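Local coordinates for metallo-beta-lactamase domain-containing protein (Enterococcus faecalis, PDB 2AZ4) that is of unproven function but carries a two-zinc metallo-beta-lactamase site and may act as a metal-dependent, RNA-binding exonuclease, as assigned to its family, at residues 9-14 against 212-217; 89-92 against 96-99; 188-193 against 198-203; 218-223 against 386-391; 390-395 against 409-414. All blocks are in the same frame, centred on the assembly; numbering follows the deposited sequence.

How the interactions relate
Interactions 1 and 2 are fully buried, one between the two mixed sheets of the metallo-beta-lactamase fold and the other beside the zinc ions. Interaction 3 is largely buried too, and shares both metals and three waters with interaction 2. Interactions 4 and 5 lie further out, on successive turns of helix 385-395, and are only partly buried. Strand 212-216 ties interaction 1 to interactions 3, 4 and 5: M214 faces the opposing sheet in interaction 1, while M215 packs on the helix used in interactions 4 and 5, and E216 probably hydrogen-bonds to L190 N in interaction 3. Chemistry follows place, from sulfur and hydrocarbon between sheets, through metal ligands at the site, to aliphatic groups meeting oxygens near the surface.

Interaction 1. Residues 9-14 against 212-217; sequences VTFHSG and LLMMEG
The core between the two beta-sheets is where strand 7-13 meets strand 212-216, through V9 and F11 on one side and L212 and M214 on the other. M214 is the hub. Its SD lies 3.9 Å from V9 CG1 and 4.1 Å from F11 CZ, so a single sulfur serves both neighbours. The sulfur stands 5.1 Å from the centroid of the F11 ring and 61° off the ring normal, an oblique Met-aromatic contact. CG of M214 follows the sulfur along the same CE1-CZ side of the ring. These two strands belong to different mixed sheets of the alpha-beta/beta-alpha sandwich of the metallo-beta-lactamase fold, and their axes pass 11.6 Å apart at only 19°, a gap filled by side chains from both strands. V9 splits its branches between two partners: CG1, anti to the backbone N (chi1 -170°), goes to the methionine, while CG2 meets L212 CD2 tip to tip at 4.0 Å. V9 and M214, by contrast, pass alongside one another, pointing opposite ways. I23 and I184, from the neighbouring strands of the two sheets, pack against V9 and M214 and extend the same apolar layer.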
# COMPACT_ATOMS: atom_id res chain seq x y z
N VAL A 9 7.83 -1.70 -23.44
CA VAL A 9 7.75 -1.42 -22.02
C VAL A 9 8.76 -0.32 -21.65
O VAL A 9 9.95 -0.45 -21.95
CB VAL A 9 8.10 -2.69 -21.18
CG1 VAL A 9 7.77 -2.48 -19.72
CG2 VAL A 9 7.38 -3.93 -21.70
N THR A 10 8.29 0.74 -21.00
CA THR A 10 9.13 1.87 -20.63
C THR A 10 9.09 2.06 -19.14
O THR A 10 8.00 2.15 -18.56
CB THR A 10 8.68 3.21 -21.23
OG1 THR A 10 8.49 3.08 -22.64
CG2 THR A 10 9.73 4.31 -20.97
N PHE A 11 10.27 2.15 -18.53
CA PHE A 11 10.41 2.36 -17.09
C PHE A 11 10.60 3.83 -16.78
O PHE A 11 11.73 4.32 -16.60
CB PHE A 11 11.52 1.47 -16.52
CG PHE A 11 11.24 0.01 -16.72
CD1 PHE A 11 10.60 -0.74 -15.71
CD2 PHE A 11 11.57 -0.62 -17.93
CE1 PHE A 11 10.30 -2.09 -15.91
CE2 PHE A 11 11.27 -1.97 -18.14
CZ PHE A 11 10.63 -2.71 -17.12
N HIS A 12 9.48 4.55 -16.76
CA HIS A 12 9.48 6.00 -16.60
C HIS A 12 10.00 6.47 -15.27
O HIS A 12 10.66 7.50 -15.21
CB HIS A 12 8.05 6.54 -16.81
CG HIS A 12 7.58 6.46 -18.24
ND1 HIS A 12 8.13 7.22 -19.25
CD2 HIS A 12 6.59 5.73 -18.82
CE1 HIS A 12 7.51 6.96 -20.39
NE2 HIS A 12 6.59 6.04 -20.16
N SER A 13 9.73 5.72 -14.19
CA SER A 13 9.93 6.25 -12.84
C SER A 13 10.00 5.14 -11.81
O SER A 13 9.53 4.03 -12.04
CB SER A 13 8.75 7.17 -12.49
OG SER A 13 8.96 7.90 -11.30
N GLY A 14 10.58 5.43 -10.66
CA GLY A 14 10.57 4.44 -9.57
C GLY A 14 11.74 3.49 -9.51
O GLY A 14 11.74 2.54 -8.73
N LEU A 212 7.95 -11.69 -19.25
CA LEU A 212 8.62 -10.62 -18.54
C LEU A 212 7.93 -10.38 -17.21
O LEU A 212 6.79 -9.90 -17.17
CB LEU A 212 8.63 -9.36 -19.41
CG LEU A 212 9.51 -8.21 -18.93
CD1 LEU A 212 10.96 -8.42 -19.39
CD2 LEU A 212 8.94 -6.92 -19.50
N LEU A 213 8.63 -10.73 -16.13
CA LEU A 213 8.14 -10.57 -14.77
C LEU A 213 8.75 -9.34 -14.13
O LEU A 213 9.94 -9.34 -13.78
CB LEU A 213 8.46 -11.82 -13.93
CG LEU A 213 8.04 -11.82 -12.45
CD1 LEU A 213 6.55 -11.66 -12.38
CD2 LEU A 213 8.44 -13.12 -11.77
N MET A 214 7.94 -8.30 -13.98
CA MET A 214 8.32 -7.06 -13.31
C MET A 214 7.95 -7.20 -11.82
O MET A 214 6.79 -7.10 -11.46
CB MET A 214 7.63 -5.84 -13.97
CG MET A 214 8.10 -5.60 -15.43
SD MET A 214 7.04 -4.57 -16.49
CE MET A 214 5.60 -5.61 -16.59
N MET A 215 8.96 -7.44 -10.99
CA MET A 215 8.76 -7.88 -9.61
C MET A 215 9.47 -7.03 -8.55
O MET A 215 10.65 -6.71 -8.68
CB MET A 215 9.19 -9.36 -9.47
CG MET A 215 9.18 -9.93 -8.04
SD MET A 215 9.40 -11.72 -8.11
CE MET A 215 9.34 -12.14 -6.38
N GLU A 216 8.73 -6.70 -7.49
CA GLU A 216 9.27 -5.99 -6.34
C GLU A 216 10.41 -6.74 -5.64
O GLU A 216 10.51 -7.98 -5.71
CB GLU A 216 8.16 -5.69 -5.32
CG GLU A 216 7.58 -6.92 -4.66
CD GLU A 216 7.57 -6.83 -3.15
OE1 GLU A 216 6.47 -6.72 -2.58
OE2 GLU A 216 8.66 -6.87 -2.53
N GLY A 217 11.28 -5.96 -4.99
CA GLY A 217 12.39 -6.50 -4.22
C GLY A 217 12.61 -5.69 -2.96
O GLY A 217 13.74 -5.30 -2.64

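Interaction 2. Residues 89-92 against 96-99; sequences FLSH and DHSR. With ZN (zinc ion), chain D; ZN (zinc ion), chain C.
H92 lays its CE1 over the centre of one face of the H97 imidazole, 3.2 Å from H97 CD2. The two rings are oblique, with planes at 46° and centroids 4.1 Å apart, so they form neither a parallel stack nor a T. H92 reaches this place with CG between its backbone N and carbonyl carbon (chi1 65°). Its rotation is then fixed at both ring nitrogens: ND1 donates to S91 OG at 2.6 Å, with the oxygen almost in the ring plane, and NE2 binds the zinc of chain C. H97 is held in the same two-ended way, its NE2 binding the zinc of chain D at 2.2 Å while ND1 is hydrogen-bonded to D35. D96 gives its OD2 to that second zinc and takes a hydrogen bond on OD1 from water 1, which lies on both metals. Away from the metals, L90 runs its CD1 against the backbone carbonyl of H97, at 3.1 Å from the O, and against S98 CB at 3.9 Å. H94, H167, D189 and H404 supply the remaining protein ligands. H92, H94, D96 and H97 form the HxHxDH signature of the metallo-beta-lactamase superfamily, set in the loop after a core strand and at the head of a short helix to build a dinuclear zinc site.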
# COMPACT_ATOMS: atom_id res chain seq x y z
N PHE A 89 -3.67 1.76 -14.25
CA PHE A 89 -4.03 0.75 -13.26
C PHE A 89 -3.29 1.01 -11.98
O PHE A 89 -2.14 1.49 -11.98
CB PHE A 89 -3.72 -0.66 -13.80
CG PHE A 89 -4.53 -1.02 -14.99
CD1 PHE A 89 -5.67 -1.81 -14.85
CD2 PHE A 89 -4.17 -0.58 -16.26
CE1 PHE A 89 -6.45 -2.15 -15.98
CE2 PHE A 89 -4.94 -0.90 -17.40
CZ PHE A 89 -6.09 -1.68 -17.25
N LEU A 90 -3.94 0.66 -10.87
CA LEU A 90 -3.38 0.90 -9.55
C LEU A 90 -3.37 -0.42 -8.76
O LEU A 90 -4.43 -0.96 -8.44
CB LEU A 90 -4.22 1.99 -8.87
CG LEU A 90 -4.00 2.50 -7.48
CD1 LEU A 90 -2.53 2.90 -7.20
CD2 LEU A 90 -4.99 3.66 -7.19
N SER A 91 -2.18 -0.91 -8.46
CA SER A 91 -2.01 -2.20 -7.81
C SER A 91 -2.69 -2.21 -6.44
O SER A 91 -3.36 -3.16 -6.10
CB SER A 91 -0.52 -2.61 -7.71
OG SER A 91 0.21 -1.93 -6.69
N HIS A 92 -2.48 -1.15 -5.66
CA HIS A 92 -3.05 -1.01 -4.33
C HIS A 92 -2.97 0.44 -3.82
O HIS A 92 -2.36 1.31 -4.46
CB HIS A 92 -2.42 -2.01 -3.33
CG HIS A 92 -0.96 -1.79 -3.07
ND1 HIS A 92 -0.00 -1.82 -4.06
CD2 HIS A 92 -0.28 -1.54 -1.91
CE1 HIS A 92 1.20 -1.64 -3.53
NE2 HIS A 92 1.05 -1.45 -2.23
N ASP A 96 3.02 5.20 -2.00
CA ASP A 96 4.12 5.07 -2.96
C ASP A 96 3.66 4.48 -4.29
O ASP A 96 4.44 4.41 -5.24
CB ASP A 96 5.32 4.31 -2.36
CG ASP A 96 4.96 2.90 -1.86
OD1 ASP A 96 3.94 2.77 -1.11
OD2 ASP A 96 5.69 1.93 -2.18
N HIS A 97 2.38 4.09 -4.35
CA HIS A 97 1.71 3.64 -5.57
C HIS A 97 0.57 4.56 -6.02
O HIS A 97 0.17 4.50 -7.18
CB HIS A 97 1.20 2.20 -5.39
CG HIS A 97 2.29 1.26 -4.96
ND1 HIS A 97 2.95 0.43 -5.85
CD2 HIS A 97 2.92 1.10 -3.77
CE1 HIS A 97 3.91 -0.22 -5.22
NE2 HIS A 97 3.90 0.15 -3.96
N SER A 98 0.03 5.38 -5.13
CA SER A 98 -1.23 6.13 -5.44
C SER A 98 -1.14 7.67 -5.37
O SER A 98 -2.05 8.39 -5.83
CB SER A 98 -2.34 5.65 -4.48
OG SER A 98 -2.01 5.95 -3.11
N ARG A 99 -0.03 8.16 -4.80
CA ARG A 99 0.03 9.54 -4.31
C ARG A 99 -0.43 10.60 -5.31
O ARG A 99 -1.02 11.60 -4.91
CB ARG A 99 1.43 9.87 -3.81
CG ARG A 99 1.50 11.14 -3.02
CD ARG A 99 2.88 11.40 -2.44
NE ARG A 99 2.76 12.72 -1.87
CZ ARG A 99 3.45 13.79 -2.23
NH1 ARG A 99 4.46 13.74 -3.10
NH2 ARG A 99 3.15 14.92 -1.62
ZN ZN D . 5.24 -0.34 -2.33
ZN ZN C . 2.54 -1.63 -0.50
O HOH W 1 3.71 0.35 -0.70
O HOH W 2 4.18 -1.52 0.95
O HOH W 3 6.44 -0.72 -0.35

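Interaction 3. Residues 188-193 against 198-203; sequences GDLRLH and EETLAF. With ZN (zinc ion), chain C; ZN (zinc ion), chain D.
T200 gives R191 the polar link of this contact: its OG1 donates to the backbone O of R191 at 2.7 Å, reaching the carbonyl nearly end-on, with a C=O...OG1 angle of 165°. The hydroxyl stands beside its own backbone N (chi1 -67°), which leaves CG2 on the other branch for apolar partners. Those partners are two leucines that cross the threonine obliquely. L192 CD2 presses on T200 CG2 at 3.4 Å, a close fit for two methyls, and also meets L201 CD2 at 3.7 Å. L190 brings its CD2 to the same methyl at 3.8 Å and to F203 CE2 at 3.9 Å, crossing F203 at about a right angle. I391, from helix 385-395, packs against both leucines.

The metal bonds come from the start of the loop. D189 OD2 bridges the two zinc ions, at 2.2 Å from that of chain D and 2.4 Å from that of chain C, while water 1 bridges them as well. R191 leaves the backbone pointing away from helix 197-207, and its guanidinium forms salt bridges with D166 and E237 and hydrogen-bonds to the backbone O of S380.

The hydrogen bond to the backbone O of R191 thus lies beside the methyl contact of T200 with L192, with the L190-F203 contact further along the helix. Chemically, one directional bond and a set of close methyl contacts join helix 197-207 to the loop that, two residues earlier, carries the bridging carboxylate.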
# COMPACT_ATOMS: atom_id res chain seq x y z
N GLY A 188 3.10 -5.94 -8.50
CA GLY A 188 2.75 -4.97 -7.47
C GLY A 188 3.59 -5.32 -6.26
O GLY A 188 4.70 -5.86 -6.40
N ASP A 189 3.06 -5.02 -5.08
CA ASP A 189 3.65 -5.46 -3.82
C ASP A 189 2.93 -6.72 -3.36
O ASP A 189 1.71 -6.81 -3.52
CB ASP A 189 3.43 -4.39 -2.75
CG ASP A 189 4.32 -3.20 -2.92
OD1 ASP A 189 5.12 -3.12 -3.88
OD2 ASP A 189 4.22 -2.32 -2.06
N LEU A 190 3.67 -7.67 -2.77
CA LEU A 190 3.12 -8.97 -2.38
C LEU A 190 3.96 -9.81 -1.41
O LEU A 190 5.14 -9.58 -1.22
CB LEU A 190 2.77 -9.85 -3.57
CG LEU A 190 3.59 -10.09 -4.85
CD1 LEU A 190 5.08 -9.78 -4.85
CD2 LEU A 190 3.30 -11.45 -5.42
N ARG A 191 3.32 -10.81 -0.83
CA ARG A 191 3.96 -11.66 0.19
C ARG A 191 3.28 -13.02 0.18
O ARG A 191 2.28 -13.21 -0.52
CB ARG A 191 3.84 -11.01 1.58
CG ARG A 191 2.39 -10.81 2.03
CD ARG A 191 2.29 -10.23 3.44
NE ARG A 191 0.91 -9.85 3.78
CZ ARG A 191 0.54 -9.28 4.92
NH1 ARG A 191 1.43 -8.99 5.85
NH2 ARG A 191 -0.73 -8.98 5.13
N LEU A 192 3.82 -13.94 0.97
CA LEU A 192 3.26 -15.29 1.10
C LEU A 192 2.94 -15.66 2.55
O LEU A 192 2.65 -16.83 2.85
CB LEU A 192 4.27 -16.30 0.52
CG LEU A 192 4.24 -16.53 -1.00
CD1 LEU A 192 5.38 -17.44 -1.44
CD2 LEU A 192 2.89 -17.12 -1.42
N HIS A 193 3.00 -14.68 3.45
CA HIS A 193 2.73 -14.92 4.87
C HIS A 193 1.56 -14.08 5.44
O HIS A 193 1.45 -13.91 6.65
CB HIS A 193 4.01 -14.71 5.69
CG HIS A 193 4.47 -13.29 5.75
ND1 HIS A 193 5.29 -12.73 4.79
CD2 HIS A 193 4.20 -12.30 6.64
CE1 HIS A 193 5.52 -11.47 5.10
NE2 HIS A 193 4.88 -11.19 6.21
N GLU A 198 -2.86 -17.97 -0.31
CA GLU A 198 -3.34 -18.68 -1.48
C GLU A 198 -3.65 -17.76 -2.66
O GLU A 198 -3.59 -18.20 -3.80
CB GLU A 198 -4.58 -19.51 -1.12
CG GLU A 198 -4.34 -20.64 -0.12
CD GLU A 198 -3.95 -20.17 1.29
OE1 GLU A 198 -4.47 -19.11 1.78
OE2 GLU A 198 -3.13 -20.87 1.93
N GLU A 199 -3.95 -16.48 -2.40
CA GLU A 199 -4.13 -15.54 -3.53
C GLU A 199 -2.82 -15.30 -4.25
O GLU A 199 -2.81 -15.20 -5.47
CB GLU A 199 -4.69 -14.18 -3.12
CG GLU A 199 -6.01 -14.17 -2.44
CD GLU A 199 -6.42 -12.74 -2.07
OE1 GLU A 199 -5.54 -11.92 -1.72
OE2 GLU A 199 -7.62 -12.43 -2.16
N THR A 200 -1.72 -15.19 -3.50
CA THR A 200 -0.40 -15.05 -4.10
C THR A 200 -0.06 -16.34 -4.88
O THR A 200 0.39 -16.28 -6.03
CB THR A 200 0.71 -14.69 -3.08
OG1 THR A 200 0.48 -13.37 -2.56
CG2 THR A 200 2.12 -14.70 -3.73
N LEU A 201 -0.30 -17.49 -4.25
CA LEU A 201 -0.09 -18.78 -4.93
C LEU A 201 -0.88 -18.89 -6.23
O LEU A 201 -0.32 -19.28 -7.25
CB LEU A 201 -0.44 -19.95 -4.01
CG LEU A 201 0.51 -20.13 -2.82
CD1 LEU A 201 0.11 -21.40 -2.04
CD2 LEU A 201 1.97 -20.22 -3.28
N ALA A 202 -2.18 -18.56 -6.19
CA ALA A 202 -3.02 -18.57 -7.38
C ALA A 202 -2.50 -17.60 -8.44
O ALA A 202 -2.62 -17.86 -9.64
CB ALA A 202 -4.46 -18.25 -7.03
N PHE A 203 -1.92 -16.49 -8.00
CA PHE A 203 -1.33 -15.52 -8.92
C PHE A 203 -0.14 -16.12 -9.66
O PHE A 203 0.01 -15.94 -10.87
CB PHE A 203 -0.89 -14.26 -8.15
CG PHE A 203 0.21 -13.49 -8.84
CD1 PHE A 203 -0.04 -12.79 -10.01
CD2 PHE A 203 1.50 -13.51 -8.32
CE1 PHE A 203 0.98 -12.09 -10.66
CE2 PHE A 203 2.53 -12.83 -8.96
CZ PHE A 203 2.26 -12.11 -10.14
ZN ZN C . 2.54 -1.63 -0.50
ZN ZN D . 5.24 -0.34 -2.33
O HOH W 2 4.18 -1.52 0.95
O HOH W 1 3.71 0.35 -0.70
O HOH W 3 6.44 -0.72 -0.35

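Interaction 4. Residues 218-223 against 386-391; sequences VSISFP and EDLDKI
L388 projects from helix 385-395 toward S219 and I220. CB points at the loop segment and sits against L411, which belongs to the neighbouring contact of this helix. CG, beside the backbone N (chi1 -73°), carries the two methyls on toward the loop. CD1 does all the touching here: it comes to 3.4 Å from S219 OG and to 4.1 Å from I220 CG2, meeting both on one side. CD2 turns instead to the backbone O of E216.

S219 OG finds its polar partner elsewhere, in a hydrogen bond to the backbone O of A383, just ahead of the helix. I220 approaches obliquely, and P385 at the head of the helix touches both S219 and I220, so the loop rests on P385 as well as on L388.

Residues 218-221 take helical backbone angles and close with a backbone hydrogen bond from S221 N to V218 O at 2.9 Å. The contact is plain packing of a turn, leaving a core strand of the metallo-beta-lactamase fold, against one of the helices that flank its second beta-sheet.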
# COMPACT_ATOMS: atom_id res chain seq x y z
N VAL A 218 11.53 -5.44 -2.24
CA VAL A 218 11.60 -4.58 -1.06
C VAL A 218 12.42 -5.21 0.08
O VAL A 218 13.38 -4.59 0.58
CB VAL A 218 10.20 -4.15 -0.58
CG1 VAL A 218 10.28 -3.36 0.72
CG2 VAL A 218 9.50 -3.33 -1.67
N SER A 219 12.08 -6.44 0.46
CA SER A 219 12.70 -7.03 1.66
C SER A 219 14.22 -7.22 1.53
O SER A 219 14.93 -7.12 2.53
CB SER A 219 12.04 -8.34 2.04
OG SER A 219 12.33 -9.35 1.09
N ILE A 220 14.71 -7.49 0.32
CA ILE A 220 16.16 -7.62 0.10
C ILE A 220 16.91 -6.27 0.05
O ILE A 220 18.13 -6.24 -0.05
CB ILE A 220 16.47 -8.40 -1.19
CG1 ILE A 220 15.67 -7.82 -2.36
CG2 ILE A 220 16.22 -9.88 -0.99
CD1 ILE A 220 16.16 -8.24 -3.71
N SER A 221 16.18 -5.15 0.11
CA SER A 221 16.79 -3.83 0.03
C SER A 221 17.47 -3.41 1.32
O SER A 221 18.27 -2.48 1.33
CB SER A 221 15.74 -2.78 -0.33
OG SER A 221 15.25 -3.00 -1.63
N PHE A 222 17.11 -4.07 2.42
CA PHE A 222 17.53 -3.68 3.76
C PHE A 222 18.13 -4.89 4.44
O PHE A 222 17.45 -5.92 4.58
CB PHE A 222 16.32 -3.16 4.55
CG PHE A 222 15.57 -2.06 3.86
CD1 PHE A 222 14.42 -2.34 3.12
CD2 PHE A 222 16.02 -0.75 3.91
CE1 PHE A 222 13.72 -1.32 2.46
CE2 PHE A 222 15.33 0.28 3.25
CZ PHE A 222 14.18 -0.01 2.52
N PRO A 223 19.42 -4.81 4.82
CA PRO A 223 20.08 -5.92 5.52
C PRO A 223 19.39 -6.25 6.84
O PRO A 223 18.86 -5.34 7.51
CB PRO A 223 21.49 -5.39 5.79
CG PRO A 223 21.70 -4.32 4.76
CD PRO A 223 20.35 -3.69 4.58
N GLU A 386 13.51 -15.20 1.22
CA GLU A 386 13.16 -16.58 0.87
C GLU A 386 11.93 -16.71 -0.02
O GLU A 386 11.90 -17.52 -0.96
CB GLU A 386 12.90 -17.38 2.15
CG GLU A 386 13.38 -18.79 2.14
CD GLU A 386 13.68 -19.30 3.55
OE1 GLU A 386 12.72 -19.51 4.34
OE2 GLU A 386 14.88 -19.46 3.88
N ASP A 387 10.89 -15.93 0.29
CA ASP A 387 9.62 -16.08 -0.40
C ASP A 387 9.66 -15.43 -1.77
O ASP A 387 8.96 -15.84 -2.66
CB ASP A 387 8.45 -15.55 0.46
CG ASP A 387 8.16 -16.47 1.66
OD1 ASP A 387 8.74 -17.58 1.67
OD2 ASP A 387 7.40 -16.10 2.58
N LEU A 388 10.51 -14.42 -1.92
CA LEU A 388 10.76 -13.82 -3.22
C LEU A 388 11.31 -14.86 -4.19
O LEU A 388 10.80 -15.01 -5.28
CB LEU A 388 11.72 -12.64 -3.09
CG LEU A 388 11.19 -11.35 -2.46
CD1 LEU A 388 12.32 -10.37 -2.17
CD2 LEU A 388 10.11 -10.69 -3.33
N ASP A 389 12.34 -15.60 -3.76
CA ASP A 389 12.86 -16.76 -4.53
C ASP A 389 11.81 -17.83 -4.79
O ASP A 389 11.79 -18.41 -5.87
CB ASP A 389 14.06 -17.39 -3.82
CG ASP A 389 15.25 -16.45 -3.72
OD1 ASP A 389 15.47 -15.64 -4.65
OD2 ASP A 389 15.99 -16.52 -2.70
N LYS A 390 10.94 -18.10 -3.82
CA LYS A 390 9.90 -19.09 -4.04
C LYS A 390 8.90 -18.62 -5.10
O LYS A 390 8.42 -19.42 -5.89
CB LYS A 390 9.17 -19.47 -2.75
CG LYS A 390 9.93 -20.44 -1.87
CD LYS A 390 9.50 -20.35 -0.39
CE LYS A 390 10.52 -21.11 0.48
NZ LYS A 390 10.24 -21.08 1.96
N ILE A 391 8.61 -17.32 -5.12
CA ILE A 391 7.64 -16.80 -6.09
C ILE A 391 8.21 -16.97 -7.49
O ILE A 391 7.53 -17.45 -8.37
CB ILE A 391 7.26 -15.32 -5.79
CG1 ILE A 391 6.35 -15.27 -4.54
CG2 ILE A 391 6.59 -14.67 -7.00
CD1 ILE A 391 6.22 -13.87 -3.87

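Interaction 5. Residues 390-395 against 409-414; sequences KIIALI and EKLENP
I392 and L411 come together through their torsions: CG1 of I392 lies beside its backbone N (chi1 -63°) and extends on to CD1, while CG of L411 swings round anti to its own backbone N (chi1 -151°), which carries CG and CD1 to the isoleucine. I392 CD1 then reaches L411 CG at 3.9 Å, the two side chains meeting at a slant. The same methyl lies 3.6 Å from the backbone O of E412, so the isoleucine tip is set against a leucine and a peptide oxygen together.

The other branch, CG2, serves the next two residues. It stands 3.8 Å from N413 OD1 and, more loosely, 4.4 Å from P414 CD. N413 is held from elsewhere: ND2 is hydrogen-bonded to the backbone O of E417 and of P397, and OD1 to Y415 N, which fixes the rotation of the amide and leaves OD1 beside I392 CG2.

On the sheet side, M215 of strand 212-216 touches both I392 and L411, and L400 of strand 399-403 supports L411 and N413. Helix 385-395 and the loop before strand 417-418 therefore meet over the second sheet of the fold through one isoleucine. Across the two segments the chemistry is wholly van der Waals, with methyls against carbon and against oxygens; directional bonds to this loop come from elsewhere, among them those of N413 and of R418 to the backbone O of E409 and L411.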
# COMPACT_ATOMS: atom_id res chain seq x y z
N LYS A 390 10.94 -18.10 -3.82
CA LYS A 390 9.90 -19.09 -4.04
C LYS A 390 8.90 -18.62 -5.10
O LYS A 390 8.42 -19.42 -5.89
CB LYS A 390 9.17 -19.47 -2.75
CG LYS A 390 9.93 -20.44 -1.87
CD LYS A 390 9.50 -20.35 -0.39
CE LYS A 390 10.52 -21.11 0.48
NZ LYS A 390 10.24 -21.08 1.96
N ILE A 391 8.61 -17.32 -5.12
CA ILE A 391 7.64 -16.80 -6.09
C ILE A 391 8.21 -16.97 -7.49
O ILE A 391 7.53 -17.45 -8.37
CB ILE A 391 7.26 -15.32 -5.79
CG1 ILE A 391 6.35 -15.27 -4.54
CG2 ILE A 391 6.59 -14.67 -7.00
CD1 ILE A 391 6.22 -13.87 -3.87
N ILE A 392 9.47 -16.59 -7.66
CA ILE A 392 10.18 -16.75 -8.95
C ILE A 392 10.22 -18.23 -9.35
O ILE A 392 9.95 -18.55 -10.51
CB ILE A 392 11.61 -16.17 -8.88
CG1 ILE A 392 11.55 -14.65 -8.62
CG2 ILE A 392 12.42 -16.50 -10.18
CD1 ILE A 392 12.80 -14.07 -8.04
N ALA A 393 10.49 -19.11 -8.38
CA ALA A 393 10.46 -20.56 -8.63
C ALA A 393 9.09 -21.04 -9.12
O ALA A 393 9.02 -21.81 -10.08
CB ALA A 393 10.94 -21.34 -7.40
N LEU A 394 8.00 -20.60 -8.48
CA LEU A 394 6.66 -20.99 -8.92
C LEU A 394 6.30 -20.48 -10.31
O LEU A 394 5.63 -21.18 -11.07
CB LEU A 394 5.59 -20.59 -7.90
CG LEU A 394 5.54 -21.37 -6.58
CD1 LEU A 394 4.87 -20.50 -5.52
CD2 LEU A 394 4.82 -22.68 -6.75
N ILE A 395 6.74 -19.28 -10.65
CA ILE A 395 6.39 -18.67 -11.95
C ILE A 395 7.31 -19.12 -13.10
O ILE A 395 6.83 -19.35 -14.21
CB ILE A 395 6.41 -17.12 -11.85
CG1 ILE A 395 5.24 -16.62 -11.00
CG2 ILE A 395 6.43 -16.46 -13.22
CD1 ILE A 395 5.42 -15.19 -10.48
N GLU A 409 20.29 -6.48 -8.01
CA GLU A 409 21.24 -7.57 -8.36
C GLU A 409 21.08 -8.78 -7.46
O GLU A 409 21.51 -9.88 -7.82
CB GLU A 409 22.69 -7.09 -8.35
CG GLU A 409 22.99 -6.16 -9.52
CD GLU A 409 24.45 -6.15 -9.96
OE1 GLU A 409 25.23 -5.34 -9.40
OE2 GLU A 409 24.81 -6.90 -10.91
N LYS A 410 20.46 -8.59 -6.30
CA LYS A 410 20.20 -9.69 -5.37
C LYS A 410 19.02 -10.58 -5.80
O LYS A 410 18.89 -11.73 -5.34
CB LYS A 410 20.00 -9.16 -3.95
CG LYS A 410 21.27 -8.58 -3.34
CD LYS A 410 21.03 -8.07 -1.90
CE LYS A 410 20.73 -9.21 -0.91
NZ LYS A 410 21.94 -9.69 -0.17
N LEU A 411 18.19 -10.07 -6.70
CA LEU A 411 17.06 -10.84 -7.22
C LEU A 411 17.43 -11.62 -8.49
O LEU A 411 17.57 -11.04 -9.57
CB LEU A 411 15.83 -9.94 -7.47
CG LEU A 411 14.49 -10.66 -7.33
CD1 LEU A 411 14.23 -11.12 -5.87
CD2 LEU A 411 13.32 -9.81 -7.86
N GLU A 412 17.53 -12.94 -8.34
CA GLU A 412 18.05 -13.84 -9.38
C GLU A 412 16.97 -14.68 -10.05
O GLU A 412 16.00 -15.11 -9.41
CB GLU A 412 19.11 -14.77 -8.80
CG GLU A 412 20.46 -14.10 -8.53
CD GLU A 412 21.37 -14.93 -7.65
OE1 GLU A 412 21.39 -16.17 -7.80
OE2 GLU A 412 22.09 -14.33 -6.82
N ASN A 413 17.18 -14.93 -11.35
CA ASN A 413 16.32 -15.81 -12.13
C ASN A 413 17.07 -17.08 -12.60
O ASN A 413 17.71 -17.05 -13.65
CB ASN A 413 15.77 -15.05 -13.33
CG ASN A 413 14.73 -15.84 -14.09
OD1 ASN A 413 14.15 -16.82 -13.59
ND2 ASN A 413 14.45 -15.41 -15.32
N PRO A 414 16.98 -18.18 -11.82
CA PRO A 414 17.51 -19.48 -12.25
C PRO A 414 16.90 -19.98 -13.55
O PRO A 414 17.49 -20.82 -14.21
CB PRO A 414 17.10 -20.41 -11.10
CG PRO A 414 16.97 -19.52 -9.92
CD PRO A 414 16.40 -18.25 -10.46